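Local coordinates for protein methane monooxygenase hydroxylase, MmoD (Methylosinus sporium, PDB 6D7K) that probably regulates soluble methane monooxygenase by binding its hydroxylase component, at residues H20-Y25 / F69-D73. Residues are numbered along the deposited sequence; the frame is centred on the assembly and turned at random.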
loop_
_atom_site.group_PDB
_atom_site.type_symbol
_atom_site.label_atom_id
_atom_site.label_comp_id
_atom_site.label_asym_id
_atom_site.label_seq_id
_atom_site.Cartn_x
_atom_site.Cartn_y
_atom_site.Cartn_z
ATOM N N HIS H 20 -0.343 -28.734 -13.986
ATOM C CA HIS H 20 -1.785 -28.553 -14.153
ATOM C C HIS H 20 -2.054 -27.567 -15.275
ATOM O O HIS H 20 -1.354 -26.563 -15.413
ATOM C CB HIS H 20 -2.456 -28.054 -12.873
ATOM C CG HIS H 20 -3.946 -28.097 -12.924
ATOM N ND1 HIS H 20 -4.668 -29.191 -12.501
ATOM C CD2 HIS H 20 -4.853 -27.185 -13.343
ATOM C CE1 HIS H 20 -5.958 -28.953 -12.667
ATOM N NE2 HIS H 20 -6.098 -27.738 -13.168
ATOM N N SER H 21 -3.071 -27.864 -16.075
ATOM C CA SER H 21 -3.454 -26.993 -17.182
ATOM C C SER H 21 -4.905 -27.273 -17.498
ATOM O O SER H 21 -5.243 -28.392 -17.880
ATOM C CB SER H 21 -2.597 -27.225 -18.406
ATOM O OG SER H 21 -2.690 -26.106 -19.267
ATOM N N ASP H 22 -5.760 -26.281 -17.305
ATOM C CA ASP H 22 -7.133 -26.363 -17.766
ATOM C C ASP H 22 -7.507 -24.988 -18.318
ATOM O O ASP H 22 -6.639 -24.131 -18.538
ATOM C CB ASP H 22 -8.051 -26.888 -16.651
ATOM C CG ASP H 22 -8.150 -25.944 -15.465
ATOM O OD1 ASP H 22 -7.939 -24.718 -15.622
ATOM O OD2 ASP H 22 -8.450 -26.438 -14.357
ATOM N N ALA H 23 -8.801 -24.774 -18.574
ATOM C CA ALA H 23 -9.201 -23.557 -19.283
ATOM C C ALA H 23 -8.721 -22.296 -18.570
ATOM O O ALA H 23 -8.414 -21.294 -19.227
ATOM C CB ALA H 23 -10.717 -23.514 -19.453
ATOM N N ARG H 24 -8.638 -22.332 -17.236
ATOM C CA ARG H 24 -8.371 -21.151 -16.439
ATOM C C ARG H 24 -7.123 -21.234 -15.575
ATOM O O ARG H 24 -6.517 -20.195 -15.319
ATOM C CB ARG H 24 -9.576 -20.835 -15.533
ATOM C CG ARG H 24 -10.410 -19.639 -16.018
ATOM C CD ARG H 24 -11.734 -19.478 -15.255
ATOM N NE ARG H 24 -11.551 -19.240 -13.824
ATOM C CZ ARG H 24 -11.628 -18.046 -13.240
ATOM N NH1 ARG H 24 -11.884 -16.965 -13.960
ATOM N NH2 ARG H 24 -11.443 -17.933 -11.930
ATOM N N TYR H 25 -6.708 -22.415 -15.120
ATOM C CA TYR H 25 -5.595 -22.521 -14.179
ATOM C C TYR H 25 -4.401 -23.236 -14.798
ATOM O O TYR H 25 -4.562 -24.131 -15.626
ATOM C CB TYR H 25 -6.037 -23.230 -12.909
ATOM C CG TYR H 25 -6.990 -22.397 -12.074
ATOM C CD1 TYR H 25 -6.524 -21.324 -11.304
ATOM C CD2 TYR H 25 -8.352 -22.672 -12.051
ATOM C CE1 TYR H 25 -7.393 -20.557 -10.530
ATOM C CE2 TYR H 25 -9.228 -21.912 -11.277
ATOM C CZ TYR H 25 -8.744 -20.856 -10.523
ATOM O OH TYR H 25 -9.613 -20.094 -9.772
ATOM N N PHE H 69 -9.638 -22.714 -4.849
ATOM C CA PHE H 69 -9.932 -21.729 -5.884
ATOM C C PHE H 69 -11.198 -22.079 -6.659
ATOM O O PHE H 69 -12.083 -21.237 -6.834
ATOM C CB PHE H 69 -8.736 -21.598 -6.826
ATOM C CG PHE H 69 -7.566 -20.911 -6.202
ATOM C CD1 PHE H 69 -7.664 -20.386 -4.930
ATOM C CD2 PHE H 69 -6.379 -20.770 -6.877
ATOM C CE1 PHE H 69 -6.586 -19.740 -4.344
ATOM C CE2 PHE H 69 -5.295 -20.121 -6.290
ATOM C CZ PHE H 69 -5.400 -19.611 -5.034
ATOM N N LYS H 70 -11.307 -23.321 -7.132
ATOM C CA LYS H 70 -12.465 -23.681 -7.952
ATOM C C LYS H 70 -13.765 -23.577 -7.163
ATOM O O LYS H 70 -14.782 -23.126 -7.699
ATOM C CB LYS H 70 -12.286 -25.087 -8.536
ATOM C CG LYS H 70 -11.167 -25.160 -9.562
ATOM C CD LYS H 70 -10.954 -26.573 -10.060
ATOM C CE LYS H 70 -9.773 -26.650 -11.016
ATOM N NZ LYS H 70 -10.149 -26.270 -12.396
ATOM N N ARG H 71 -13.751 -23.982 -5.890
ATOM C CA ARG H 71 -14.905 -23.766 -5.022
ATOM C C ARG H 71 -15.271 -22.289 -4.939
ATOM O O ARG H 71 -16.456 -21.936 -4.935
ATOM C CB ARG H 71 -14.617 -24.313 -3.625
ATOM C CG ARG H 71 -15.475 -25.485 -3.226
ATOM C CD ARG H 71 -15.083 -25.987 -1.856
ATOM N NE ARG H 71 -14.302 -27.221 -1.919
ATOM C CZ ARG H 71 -14.838 -28.439 -1.878
ATOM N NH1 ARG H 71 -16.156 -28.565 -1.777
ATOM N NH2 ARG H 71 -14.061 -29.527 -1.935
ATOM N N GLN H 72 -14.269 -21.411 -4.855
ATOM C CA GLN H 72 -14.542 -19.979 -4.861
ATOM C C GLN H 72 -15.238 -19.577 -6.150
ATOM O O GLN H 72 -16.256 -18.878 -6.128
ATOM C CB GLN H 72 -13.246 -19.175 -4.668
ATOM C CG GLN H 72 -12.685 -19.247 -3.246
ATOM C CD GLN H 72 -11.685 -18.142 -2.903
ATOM O OE1 GLN H 72 -10.695 -17.929 -3.613
ATOM N NE2 GLN H 72 -11.940 -17.440 -1.795
ATOM N N ASP H 73 -14.708 -20.025 -7.286
ATOM C CA ASP H 73 -15.341 -19.727 -8.566
ATOM C C ASP H 73 -16.757 -20.291 -8.620
ATOM O O ASP H 73 -17.711 -19.571 -8.929
ATOM C CB ASP H 73 -14.481 -20.276 -9.702
ATOM C CG ASP H 73 -13.047 -19.787 -9.633
ATOM O OD1 ASP H 73 -12.806 -18.745 -8.979
ATOM O OD2 ASP H 73 -12.165 -20.443 -10.230
#
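The hydroxyl of Tyr25 points at the Asp73 carboxylate, which lies almost in the plane of the phenol ring (5° between them). Tyr25 OH donates to the syn lone pair of Asp73 OD2 at 2.6 Å, and the same hydroxyl is also hydrogen-bonded to Arg42. Arg24 comes to Asp73 OD2 as well. Its guanidinium stands nearly perpendicular to the carboxylate, and Arg24 NH2 makes a salt bridge to Asp73 OD2 at 3.1 Å, its hydrogen bond bent and weak. Beside the hydroxyl, Phe69 crosses the tyrosine at a slant, Phe69 CB lying 3.8 Å from Tyr25 CZ.

Lys70 runs past the tyrosine ring in the reverse direction, extended as far as CE; a turn at chi4 (-83°) then delivers Lys70 NZ to Asp22 OD2, a salt bridge of 2.6 Å. His20 NE2 reaches Asp22 OD2 from the other face of the carboxylate, at 2.9 Å, with the oxygen in the imidazole plane. Asp22 OD1 turns back to its own loop and accepts from Arg24 N at 3.0 Å, an Asx turn. Tyr25 N also donates to Asp22 OD1, at 2.7 Å, which completes an Asx motif. Without that carboxylate, as with an alanine here, the Lys70 ammonium and the His20 ring would probably lose their shared acceptor and the turn its side-chain brace.

All this joins the hairpin turn between strands 17-21 and 25-31 to the C-terminal part of helix 55-74, which packs along the four-stranded antiparallel sheet. One turn earlier on the helix, Leu66 touches both His20 and Tyr25, while Arg42, at the end of strand 36-42, makes a cation-pi contact with Phe69.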